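Sugar kinase (Agrobacterium tumefaciens, PDB 2RBC) probably transfers a phosphate group from ATP to a sugar or related alcohol, as a ribokinase-like member of the pfkB carbohydrate kinase family. Local coordinates at residues V32-A37 against S70-A75; A38-L43 against D92-R97; G87-D92 against R97-L102; G111-P116 against K146-T151. One frame throughout, in Å; residues are numbered along the deposited sequence.

Interaction 1 (V32-A37 against S70-A75)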
loop_
_atom_site.group_PDB
_atom_site.type_symbol
_atom_site.label_atom_id
_atom_site.label_comp_id
_atom_site.label_asym_id
_atom_site.label_seq_id
_atom_site.Cartn_x
_atom_site.Cartn_y
_atom_site.Cartn_z
ATOM N N VAL A 32 9.524 -20.306 -21.360
ATOM C CA VAL A 32 10.168 -20.445 -20.051
ATOM C C VAL A 32 9.073 -20.434 -18.959
ATOM O O VAL A 32 8.248 -19.529 -18.940
ATOM C CB VAL A 32 11.152 -19.296 -19.789
ATOM C CG1 VAL A 32 11.809 -19.470 -18.446
ATOM C CG2 VAL A 32 12.216 -19.183 -20.904
ATOM N N LEU A 33 9.068 -21.453 -18.106
ATOM C CA LEU A 33 8.320 -21.499 -16.861
ATOM C C LEU A 33 9.074 -20.814 -15.751
ATOM O O LEU A 33 10.178 -21.215 -15.403
ATOM C CB LEU A 33 8.067 -22.928 -16.401
ATOM C CG LEU A 33 7.265 -23.133 -15.096
ATOM C CD1 LEU A 33 5.812 -22.489 -15.139
ATOM C CD2 LEU A 33 7.188 -24.612 -14.743
ATOM N N CYS A 34 8.447 -19.810 -15.168
ATOM C CA CYS A 34 8.984 -19.143 -13.964
ATOM C C CYS A 34 8.135 -19.557 -12.786
ATOM O O CYS A 34 6.930 -19.657 -12.895
ATOM C CB CYS A 34 8.968 -17.636 -14.143
ATOM S SG CYS A 34 9.940 -17.141 -15.571
ATOM N N VAL A 35 8.772 -19.824 -11.651
ATOM C CA VAL A 35 8.072 -20.260 -10.450
ATOM C C VAL A 35 8.486 -19.423 -9.246
ATOM O O VAL A 35 9.686 -19.266 -8.982
ATOM C CB VAL A 35 8.404 -21.711 -10.116
ATOM C CG1 VAL A 35 7.645 -22.171 -8.867
ATOM C CG2 VAL A 35 8.134 -22.628 -11.350
ATOM N N GLY A 36 7.489 -18.880 -8.549
ATOM C CA GLY A 36 7.701 -18.192 -7.278
ATOM C C GLY A 36 6.814 -17.014 -6.935
ATOM O O GLY A 36 5.611 -17.069 -7.045
ATOM N N ALA A 37 7.447 -15.918 -6.547
ATOM C CA ALA A 37 6.755 -14.735 -6.038
ATOM C C ALA A 37 5.894 -13.949 -7.023
ATOM O O ALA A 37 6.289 -13.708 -8.157
ATOM C CB ALA A 37 7.770 -13.812 -5.379
ATOM N N SER A 70 7.877 -13.240 -10.980
ATOM C CA SER A 70 6.910 -12.537 -11.834
ATOM C C SER A 70 7.654 -11.571 -12.774
ATOM O O SER A 70 7.320 -11.438 -13.942
ATOM C CB SER A 70 5.917 -11.756 -10.969
ATOM O OG SER A 70 5.073 -12.659 -10.303
ATOM N N SER A 71 8.639 -10.885 -12.217
ATOM C CA SER A 71 9.438 -9.942 -12.964
ATOM C C SER A 71 10.354 -10.663 -13.984
ATOM O O SER A 71 10.602 -10.163 -15.073
ATOM C CB SER A 71 10.289 -9.131 -11.971
ATOM O OG SER A 71 9.483 -8.234 -11.198
ATOM N N ALA A 72 10.896 -11.806 -13.585
ATOM C CA ALA A 72 11.670 -12.673 -14.466
ATOM C C ALA A 72 10.777 -13.100 -15.630
ATOM O O ALA A 72 11.198 -13.049 -16.786
ATOM C CB ALA A 72 12.209 -13.941 -13.694
ATOM N N ALA A 73 9.550 -13.517 -15.326
ATOM C CA ALA A 73 8.590 -13.855 -16.362
ATOM C C ALA A 73 8.324 -12.687 -17.330
ATOM O O ALA A 73 8.264 -12.877 -18.523
ATOM C CB ALA A 73 7.260 -14.415 -15.758
ATOM N N TYR A 74 8.086 -11.491 -16.778
ATOM C CA TYR A 74 7.924 -10.311 -17.579
ATOM C C TYR A 74 9.132 -10.070 -18.490
ATOM O O TYR A 74 8.978 -9.776 -19.663
ATOM C CB TYR A 74 7.653 -9.117 -16.684
ATOM C CG TYR A 74 7.395 -7.840 -17.436
ATOM C CD1 TYR A 74 6.327 -7.733 -18.309
ATOM C CD2 TYR A 74 8.220 -6.752 -17.279
ATOM C CE1 TYR A 74 6.089 -6.580 -19.019
ATOM C CE2 TYR A 74 7.970 -5.562 -17.960
ATOM C CZ TYR A 74 6.914 -5.491 -18.843
ATOM O OH TYR A 74 6.660 -4.310 -19.520
ATOM N N ALA A 75 10.328 -10.230 -17.963
ATOM C CA ALA A 75 11.554 -10.099 -18.762
ATOM C C ALA A 75 11.625 -11.119 -19.897
ATOM O O ALA A 75 12.021 -10.784 -21.011
ATOM C CB ALA A 75 12.788 -10.197 -17.861
#
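The backbone oxygen A37 O takes two donors from S70: a short hydrogen bond of 2.7 Å from S70 OG and a weak one of 3.3 Å from S70 N, whose N-H points only partly at it (130°). The contact belongs to the alpha/beta core of the ribokinase-like fold, where helix 68-78 lies against parallel strand 31-35 and the loop that leaves it. S70 OG arrives in the carbonyl plane on a lone pair of A37 O, with a C=O...donor angle of 132°. The S70 chi1 of -70° sets the hydroxyl beside its own backbone nitrogen, which is why hydroxyl and amide can address one acceptor together. A37 is held from its other end as well, since its backbone N donates to D164 OD2.

Farther up the strand, C34 makes the apolar half of the contact. Its side chain leans toward the helix and lays the sulfur over the backbone of A73, with C34 SG 3.6 Å from A73 CA. The small methyls of A72 and A73 permit this closeness, and beyond them A72 meets L162 while A73 meets A83. Backbone hydrogen bonds join strand 31-35 to residues R82 and S84 on one neighbour and to A160 and L162 on another, placing the strand in the interior of the sheet. The closest approach of the two side chains at this end is from C34 SG to A73 CB, 3.8 Å, with A72 CB slightly farther from the same sulfur at 4.3 Å.

Interaction 2 (A38-L43 against D92-R97)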
loop_
_atom_site.group_PDB
_atom_site.type_symbol
_atom_site.label_atom_id
_atom_site.label_comp_id
_atom_site.label_asym_id
_atom_site.label_seq_id
_atom_site.Cartn_x
_atom_site.Cartn_y
_atom_site.Cartn_z
ATOM N N ALA A 38 4.735 -13.524 -6.517
ATOM C CA ALA A 38 3.721 -12.718 -7.208
ATOM C C ALA A 38 3.138 -11.793 -6.148
ATOM O O ALA A 38 2.365 -12.245 -5.265
ATOM C CB ALA A 38 2.641 -13.598 -7.817
ATOM N N VAL A 39 3.518 -10.521 -6.202
ATOM C CA VAL A 39 3.327 -9.559 -5.077
ATOM C C VAL A 39 2.815 -8.248 -5.680
ATOM O O VAL A 39 3.374 -7.786 -6.708
ATOM C CB VAL A 39 4.679 -9.223 -4.333
ATOM C CG1 VAL A 39 4.469 -8.287 -3.129
ATOM C CG2 VAL A 39 5.409 -10.483 -3.882
ATOM N N LEU A 40 1.785 -7.657 -5.059
ATOM C CA LEU A 40 1.347 -6.293 -5.443
ATOM C C LEU A 40 2.174 -5.249 -4.712
ATOM O O LEU A 40 1.983 -5.006 -3.525
ATOM C CB LEU A 40 -0.143 -6.065 -5.201
ATOM C CG LEU A 40 -0.731 -4.763 -5.781
ATOM C CD1 LEU A 40 -0.675 -4.799 -7.304
ATOM C CD2 LEU A 40 -2.152 -4.640 -5.312
ATOM N N ASP A 41 3.110 -4.647 -5.435
ATOM C CA ASP A 41 3.910 -3.557 -4.907
ATOM C C ASP A 41 3.255 -2.206 -5.142
ATOM O O ASP A 41 2.815 -1.922 -6.246
ATOM C CB ASP A 41 5.296 -3.497 -5.579
ATOM C CG ASP A 41 6.259 -4.600 -5.111
ATOM O OD1 ASP A 41 5.972 -5.298 -4.124
ATOM O OD2 ASP A 41 7.345 -4.724 -5.750
ATOM N N THR A 42 3.272 -1.353 -4.110
ATOM C CA THR A 42 3.013 0.057 -4.261
ATOM C C THR A 42 4.297 0.822 -3.982
ATOM O O THR A 42 4.851 0.774 -2.859
ATOM C CB THR A 42 1.864 0.538 -3.406
ATOM O OG1 THR A 42 0.725 -0.255 -3.705
ATOM C CG2 THR A 42 1.541 1.987 -3.737
ATOM N N LEU A 43 4.765 1.498 -5.034
ATOM C CA LEU A 43 6.040 2.185 -5.057
ATOM C C LEU A 43 5.765 3.667 -4.955
ATOM O O LEU A 43 5.130 4.230 -5.836
ATOM C CB LEU A 43 6.813 1.901 -6.364
ATOM C CG LEU A 43 6.944 0.450 -6.842
ATOM C CD1 LEU A 43 7.797 0.424 -8.096
ATOM C CD2 LEU A 43 7.523 -0.435 -5.733
ATOM N N ASP A 92 -8.648 -13.133 -2.965
ATOM C CA ASP A 92 -8.953 -11.802 -2.514
ATOM C C ASP A 92 -8.752 -10.781 -3.603
ATOM O O ASP A 92 -8.315 -11.094 -4.719
ATOM C CB ASP A 92 -8.166 -11.490 -1.228
ATOM C CG ASP A 92 -6.643 -11.570 -1.390
ATOM O OD1 ASP A 92 -6.092 -11.572 -2.528
ATOM O OD2 ASP A 92 -5.983 -11.586 -0.330
ATOM N N GLU A 93 -9.091 -9.539 -3.276
ATOM C CA GLU A 93 -9.096 -8.470 -4.243
ATOM C C GLU A 93 -7.679 -8.182 -4.740
ATOM O O GLU A 93 -7.486 -7.946 -5.944
ATOM C CB GLU A 93 -9.754 -7.218 -3.624
ATOM C CG GLU A 93 -11.268 -7.358 -3.470
ATOM C CD GLU A 93 -11.872 -6.314 -2.525
ATOM O OE1 GLU A 93 -11.426 -6.298 -1.352
ATOM O OE2 GLU A 93 -12.811 -5.560 -2.926
ATOM N N THR A 94 -6.688 -8.228 -3.831
ATOM C CA THR A 94 -5.267 -8.088 -4.206
ATOM C C THR A 94 -4.866 -9.180 -5.207
ATOM O O THR A 94 -4.167 -8.911 -6.199
ATOM C CB THR A 94 -4.334 -8.096 -2.956
ATOM O OG1 THR A 94 -4.720 -7.055 -2.036
ATOM C CG2 THR A 94 -2.850 -7.938 -3.360
ATOM N N GLY A 95 -5.352 -10.397 -4.991
ATOM C CA GLY A 95 -5.081 -11.519 -5.908
ATOM C C GLY A 95 -5.621 -11.311 -7.311
ATOM O O GLY A 95 -4.939 -11.609 -8.334
ATOM N N THR A 96 -6.848 -10.808 -7.380
ATOM C CA THR A 96 -7.513 -10.532 -8.649
ATOM C C THR A 96 -6.674 -9.521 -9.420
ATOM O O THR A 96 -6.439 -9.623 -10.620
ATOM C CB THR A 96 -8.948 -10.019 -8.394
ATOM O OG1 THR A 96 -9.676 -11.022 -7.669
ATOM C CG2 THR A 96 -9.686 -9.698 -9.701
ATOM N N ARG A 97 -6.173 -8.555 -8.691
ATOM C CA ARG A 97 -5.392 -7.522 -9.294
ATOM C C ARG A 97 -4.012 -7.978 -9.772
ATOM O O ARG A 97 -3.541 -7.563 -10.841
ATOM C CB ARG A 97 -5.251 -6.461 -8.266
ATOM C CG ARG A 97 -4.585 -5.286 -8.756
ATOM C CD ARG A 97 -5.052 -4.061 -8.022
ATOM N NE ARG A 97 -4.401 -2.943 -8.678
ATOM C CZ ARG A 97 -4.220 -1.757 -8.139
ATOM N NH1 ARG A 97 -4.658 -1.515 -6.921
ATOM N NH2 ARG A 97 -3.607 -0.836 -8.847
#
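This is a small apolar contact between strand 39-45 and the N-terminal part of helix 93-104, in which L40 leans on T94 and on the aliphatic part of R97. No hydrogen bond joins the two segments. L40 CB lies 3.8 Å from T94 CG2, and the same threonine methyl is 3.9 Å from L40 CD2, so T94 meets the leucine at both its root and one branch tip. R97 runs extended from CG to NE and passes across L40 at about a right angle, bringing R97 CD to 4.0 Å from L40 CD2. Strand 39-45 belongs to the four-stranded sheet that, in ribokinase-like kinases, forms the lid over the sugar site and often the dimer interface. Here the interface is close by: the R97 guanidinium hydrogen-bonds Q63 OE1 through NH2 and forms a salt bridge through NE to E93 of the second subunit. The helix start itself is capped by D92, whose OD1 accepts from G95 N at 2.8 Å with an N-H...O angle of 145°. D92 OD1 is also hydrogen-bonded to S120 OG, beside which the T94 side chain packs.

Interaction 3 (G87-D92 against R97-L102)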
loop_
_atom_site.group_PDB
_atom_site.type_symbol
_atom_site.label_atom_id
_atom_site.label_comp_id
_atom_site.label_asym_id
_atom_site.label_seq_id
_atom_site.Cartn_x
_atom_site.Cartn_y
_atom_site.Cartn_z
ATOM N N GLY A 87 2.705 -19.665 -9.258
ATOM C CA GLY A 87 2.861 -18.789 -8.110
ATOM C C GLY A 87 1.511 -18.878 -7.459
ATOM O O GLY A 87 0.610 -19.520 -8.011
ATOM N N ALA A 88 1.365 -18.272 -6.293
ATOM C CA ALA A 88 0.130 -18.343 -5.528
ATOM C C ALA A 88 -0.359 -16.950 -5.184
ATOM O O ALA A 88 0.434 -16.065 -4.856
ATOM C CB ALA A 88 0.312 -19.187 -4.212
ATOM N N VAL A 89 -1.679 -16.771 -5.258
ATOM C CA VAL A 89 -2.347 -15.589 -4.709
ATOM C C VAL A 89 -3.432 -16.109 -3.797
ATOM O O VAL A 89 -3.802 -17.279 -3.879
ATOM C CB VAL A 89 -2.971 -14.655 -5.807
ATOM C CG1 VAL A 89 -1.883 -13.940 -6.603
ATOM C CG2 VAL A 89 -3.915 -15.409 -6.705
ATOM N N GLY A 90 -3.973 -15.246 -2.951
ATOM C CA GLY A 90 -5.181 -15.584 -2.217
ATOM C C GLY A 90 -6.448 -15.326 -3.023
ATOM O O GLY A 90 -6.423 -14.686 -4.066
ATOM N N ASP A 91 -7.560 -15.841 -2.529
ATOM C CA ASP A 91 -8.877 -15.543 -3.096
ATOM C C ASP A 91 -9.356 -14.191 -2.572
ATOM O O ASP A 91 -10.346 -14.110 -1.844
ATOM C CB ASP A 91 -9.904 -16.650 -2.766
ATOM C CG ASP A 91 -9.966 -16.985 -1.280
ATOM O OD1 ASP A 91 -9.054 -16.581 -0.532
ATOM O OD2 ASP A 91 -10.911 -17.693 -0.873
ATOM N N ASP A 92 -8.648 -13.133 -2.965
ATOM C CA ASP A 92 -8.953 -11.802 -2.514
ATOM C C ASP A 92 -8.752 -10.781 -3.603
ATOM O O ASP A 92 -8.315 -11.094 -4.719
ATOM C CB ASP A 92 -8.166 -11.490 -1.228
ATOM C CG ASP A 92 -6.643 -11.570 -1.390
ATOM O OD1 ASP A 92 -6.092 -11.572 -2.528
ATOM O OD2 ASP A 92 -5.983 -11.586 -0.330
ATOM N N ARG A 97 -6.173 -8.555 -8.691
ATOM C CA ARG A 97 -5.392 -7.522 -9.294
ATOM C C ARG A 97 -4.012 -7.978 -9.772
ATOM O O ARG A 97 -3.541 -7.563 -10.841
ATOM C CB ARG A 97 -5.251 -6.461 -8.266
ATOM C CG ARG A 97 -4.585 -5.286 -8.756
ATOM C CD ARG A 97 -5.052 -4.061 -8.022
ATOM N NE ARG A 97 -4.401 -2.943 -8.678
ATOM C CZ ARG A 97 -4.220 -1.757 -8.139
ATOM N NH1 ARG A 97 -4.658 -1.515 -6.921
ATOM N NH2 ARG A 97 -3.607 -0.836 -8.847
ATOM N N ILE A 98 -3.361 -8.824 -8.974
ATOM C CA ILE A 98 -2.097 -9.422 -9.360
ATOM C C ILE A 98 -2.271 -10.242 -10.641
ATOM O O ILE A 98 -1.485 -10.122 -11.588
ATOM C CB ILE A 98 -1.523 -10.320 -8.198
ATOM C CG1 ILE A 98 -1.106 -9.442 -7.015
ATOM C CG2 ILE A 98 -0.343 -11.158 -8.662
ATOM C CD1 ILE A 98 -0.722 -10.238 -5.754
ATOM N N LEU A 99 -3.275 -11.104 -10.659
ATOM C CA LEU A 99 -3.501 -11.935 -11.836
ATOM C C LEU A 99 -3.765 -11.102 -13.096
ATOM O O LEU A 99 -3.260 -11.411 -14.195
ATOM C CB LEU A 99 -4.647 -12.919 -11.602
ATOM C CG LEU A 99 -4.412 -13.963 -10.510
ATOM C CD1 LEU A 99 -5.684 -14.702 -10.124
ATOM C CD2 LEU A 99 -3.290 -14.928 -10.890
ATOM N N ARG A 100 -4.589 -10.071 -12.956
ATOM C CA ARG A 100 -4.926 -9.219 -14.077
ATOM C C ARG A 100 -3.724 -8.462 -14.606
ATOM O O ARG A 100 -3.503 -8.433 -15.809
ATOM C CB ARG A 100 -6.078 -8.283 -13.710
ATOM C CG ARG A 100 -6.314 -7.152 -14.688
ATOM C CD ARG A 100 -7.628 -6.484 -14.407
ATOM N NE ARG A 100 -7.566 -5.059 -14.705
ATOM C CZ ARG A 100 -8.565 -4.180 -14.494
ATOM N NH1 ARG A 100 -8.374 -2.889 -14.785
ATOM N NH2 ARG A 100 -9.746 -4.564 -13.994
ATOM N N ASP A 101 -2.933 -7.881 -13.724
ATOM C CA ASP A 101 -1.761 -7.130 -14.153
ATOM C C ASP A 101 -0.763 -8.054 -14.871
ATOM O O ASP A 101 -0.291 -7.766 -15.988
ATOM C CB ASP A 101 -1.116 -6.416 -12.945
ATOM C CG ASP A 101 0.110 -5.532 -13.342
ATOM O OD1 ASP A 101 0.349 -5.293 -14.544
ATOM O OD2 ASP A 101 0.862 -5.073 -12.480
ATOM N N LEU A 102 -0.446 -9.176 -14.235
ATOM C CA LEU A 102 0.514 -10.097 -14.830
ATOM C C LEU A 102 0.051 -10.624 -16.211
ATOM O O LEU A 102 0.819 -10.617 -17.161
ATOM C CB LEU A 102 0.872 -11.208 -13.837
ATOM C CG LEU A 102 1.632 -10.731 -12.572
ATOM C CD1 LEU A 102 1.854 -11.878 -11.617
ATOM C CD2 LEU A 102 2.976 -10.006 -12.897
#
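V89 meets I98 and L99 without any flat group: no ring, amide, carboxylate or guanidinium of either segment has a face or an edge in the contact, which is made by aliphatic branches alone. The two methyls of V89 divide the work. V89 CG1 approaches I98, lying 3.8 Å from I98 CG2 and 4.0 Å from I98 CD1, so that it touches both arms of the isoleucine; the two side chains run alongside each other, pointing opposite ways. V89 CG2 turns to L99, where it sits 3.9 Å from L99 CD1 and 4.1 Å from L99 CG. A chi1 of -70° at V89 accounts for this split, because it places CG1 beside the backbone N and wedges CG2 between the N and the carbonyl carbon, one methyl for each helix residue.

The elements joined are the first strand and the helix of a beta-alpha-beta unit made of strand 82-90, helix 93-104 and strand 107-108, and V89 is the strand residue that reaches the helix. L99 starts out to one side of the strand, but its CG, anti to the carbonyl carbon at chi1 -64°, brings the branched end back to the valine. I98 also packs against L40, while L99 touches M112, so the helix face that receives V89 is shared with neighbouring parts of the fold. On the strand's side, V89 additionally meets S120 and V114, and its backbone is hydrogen-bonded to T113 and A115 of strand 113-115. Of the CA atoms, V89 CA and I98 CA come nearest across the contact, at 7.7 Å.

Interaction 4 (G111-P116 against K146-T151). With EDO (1,2-ethanediol), chain J.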
loop_
_atom_site.group_PDB
_atom_site.type_symbol
_atom_site.label_atom_id
_atom_site.label_comp_id
_atom_site.label_asym_id
_atom_site.label_seq_id
_atom_site.Cartn_x
_atom_site.Cartn_y
_atom_site.Cartn_z
ATOM N N GLY A 111 -1.696 -21.223 -15.002
ATOM C CA GLY A 111 -1.305 -22.192 -13.987
ATOM C C GLY A 111 -1.029 -21.635 -12.604
ATOM O O GLY A 111 -0.457 -22.316 -11.768
HETATM N N MSE A 112 -1.429 -20.397 -12.354
HETATM C CA MSE A 112 -1.263 -19.819 -11.017
HETATM C C MSE A 112 -2.212 -20.460 -10.031
HETATM O O MSE A 112 -3.293 -20.849 -10.401
HETATM C CB MSE A 112 -1.529 -18.322 -11.062
HETATM C CG MSE A 112 -0.445 -17.580 -11.732
HETATM SE SE MSE A 112 1.025 -17.354 -10.490
HETATM C CE MSE A 112 0.317 -16.134 -9.145
ATOM N N THR A 113 -1.799 -20.538 -8.771
ATOM C CA THR A 113 -2.578 -21.157 -7.703
ATOM C C THR A 113 -3.322 -20.072 -6.924
ATOM O O THR A 113 -2.765 -19.014 -6.637
ATOM C CB THR A 113 -1.647 -21.927 -6.710
ATOM O OG1 THR A 113 -0.948 -22.949 -7.433
ATOM C CG2 THR A 113 -2.436 -22.543 -5.530
ATOM N N VAL A 114 -4.605 -20.315 -6.671
ATOM C CA VAL A 114 -5.408 -19.445 -5.808
ATOM C C VAL A 114 -5.541 -20.255 -4.547
ATOM O O VAL A 114 -6.162 -21.311 -4.547
ATOM C CB VAL A 114 -6.770 -19.117 -6.416
ATOM C CG1 VAL A 114 -7.688 -18.398 -5.400
ATOM C CG2 VAL A 114 -6.586 -18.305 -7.670
ATOM N N ALA A 115 -4.855 -19.819 -3.498
ATOM C CA ALA A 115 -4.803 -20.573 -2.252
ATOM C C ALA A 115 -6.007 -20.144 -1.412
ATOM O O ALA A 115 -6.034 -19.051 -0.881
ATOM C CB ALA A 115 -3.492 -20.325 -1.536
ATOM N N PRO A 116 -7.036 -21.003 -1.304
ATOM C CA PRO A 116 -8.203 -20.545 -0.527
ATOM C C PRO A 116 -7.855 -20.234 0.948
ATOM O O PRO A 116 -7.054 -20.954 1.569
ATOM C CB PRO A 116 -9.215 -21.711 -0.655
ATOM C CG PRO A 116 -8.367 -22.925 -0.998
ATOM C CD PRO A 116 -7.214 -22.366 -1.841
ATOM N N LYS A 146 0.242 -25.650 0.443
ATOM C CA LYS A 146 -0.417 -26.746 -0.220
ATOM C C LYS A 146 0.411 -27.186 -1.412
ATOM O O LYS A 146 1.143 -26.411 -2.041
ATOM C CB LYS A 146 -1.808 -26.322 -0.647
ATOM C CG LYS A 146 -2.775 -27.435 -0.878
ATOM C CD LYS A 146 -4.217 -26.940 -0.615
ATOM C CE LYS A 146 -5.288 -27.717 -1.434
ATOM N NZ LYS A 146 -5.055 -29.214 -1.483
ATOM N N LYS A 147 0.295 -28.470 -1.710
ATOM C CA LYS A 147 1.101 -29.057 -2.750
ATOM C C LYS A 147 0.540 -28.678 -4.121
ATOM O O LYS A 147 -0.646 -28.833 -4.364
ATOM C CB LYS A 147 1.148 -30.573 -2.549
ATOM C CG LYS A 147 1.960 -30.977 -1.307
ATOM C CD LYS A 147 2.601 -32.351 -1.525
ATOM C CE LYS A 147 2.970 -33.051 -0.200
ATOM N NZ LYS A 147 3.727 -34.352 -0.434
ATOM N N ARG A 148 1.373 -28.158 -5.003
ATOM C CA ARG A 148 0.939 -27.875 -6.363
ATOM C C ARG A 148 1.508 -28.921 -7.331
ATOM O O ARG A 148 2.672 -29.232 -7.245
ATOM C CB ARG A 148 1.411 -26.496 -6.706
ATOM C CG ARG A 148 0.765 -25.945 -7.952
ATOM C CD ARG A 148 1.697 -25.946 -9.072
ATOM N NE ARG A 148 1.113 -25.275 -10.220
ATOM C CZ ARG A 148 0.795 -25.854 -11.367
ATOM N NH1 ARG A 148 0.260 -25.137 -12.339
ATOM N NH2 ARG A 148 1.013 -27.117 -11.572
ATOM N N ALA A 149 0.709 -29.440 -8.264
ATOM C CA ALA A 149 1.142 -30.556 -9.106
ATOM C C ALA A 149 2.261 -30.173 -10.046
ATOM O O ALA A 149 2.306 -29.072 -10.563
ATOM C CB ALA A 149 -0.029 -31.141 -9.906
ATOM N N CYS A 150 3.180 -31.091 -10.265
ATOM C CA CYS A 150 4.304 -30.838 -11.144
ATOM C C CYS A 150 4.691 -32.124 -11.869
ATOM O O CYS A 150 5.585 -32.849 -11.432
ATOM C CB CYS A 150 5.467 -30.294 -10.334
ATOM S SG CYS A 150 6.896 -29.903 -11.339
ATOM N N THR A 151 4.022 -32.412 -12.974
ATOM C CA THR A 151 4.236 -33.671 -13.655
ATOM C C THR A 151 5.248 -33.483 -14.783
ATOM O O THR A 151 5.394 -32.377 -15.312
ATOM C CB THR A 151 2.925 -34.182 -14.212
ATOM O OG1 THR A 151 2.538 -33.389 -15.333
ATOM C CG2 THR A 151 1.827 -34.129 -13.136
HETATM C C1 EDO J . -3.161 -24.299 -10.369
HETATM O O1 EDO J . -3.465 -25.085 -11.529
HETATM C C2 EDO J . -2.668 -25.214 -9.264
HETATM O O2 EDO J . -2.787 -24.595 -7.976
HETATM O O HOH W 1 0.916 -22.294 -9.440
#
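G111 and R148 form the close-fitting part of this surface contact, whereas T113 touches only the aliphatic part of R148, its polar link to the guanidinium passing through a water. R148 NH1 donates to G111 O at 3.0 Å along an almost straight line (171°), in the carbonyl plane on a lone pair and only 5° out of the guanidinium plane. A second bond, from R148 NH2 to A149 O at 2.6 Å, also lies near that plane, so two acceptors help fix the rotation of the group. The bend at chi2 (-106°) turns the arginine back toward G111. On the looser side, R148 CG comes within 3.5 Å of T113 OG1 without a direct hydrogen bond. One water bridges the gap: it accepts from T113 OG1 and R148 NE and donates to G111 O at 2.7 Å. The diol, probably from the crystallisation liquor, donates from its O2 to T113 OG1 over a short 2.5 Å, and its C2 lies 3.8 Å above one guanidinium face, displaced toward its rim. W86 adds a cation-pi contact to R148. R148 thus ties the loop entering strand 113-115, which pairs with strand 82-90 in the large sheet of the ribokinase-like fold, to the loop leading to helix 152-155.

Overall arrangement
Interactions 2 and 3 are the closest pair, with centres 6 Å apart; they share D92, R97 and helix 93-104, and I98 reaches from one into the other. Interaction 1 lies nearer the core, 14 to 16 Å between centres from each of the other three, and touches 2 and 3 through S70 OG. Strands 31-35, 82-90 and 113-115 place interactions 1, 3 and 4 on the large mixed sheet, while interaction 2 reaches the four-stranded sheet. Along the chain, interaction 2 alternates with both 1 and 3, whereas 4 follows all of them. Because helix 93-104 packs on strand 82-90 and on strand 39-45, it joins the two sheets, and residues of interactions 2 and 3 also meet the second subunit.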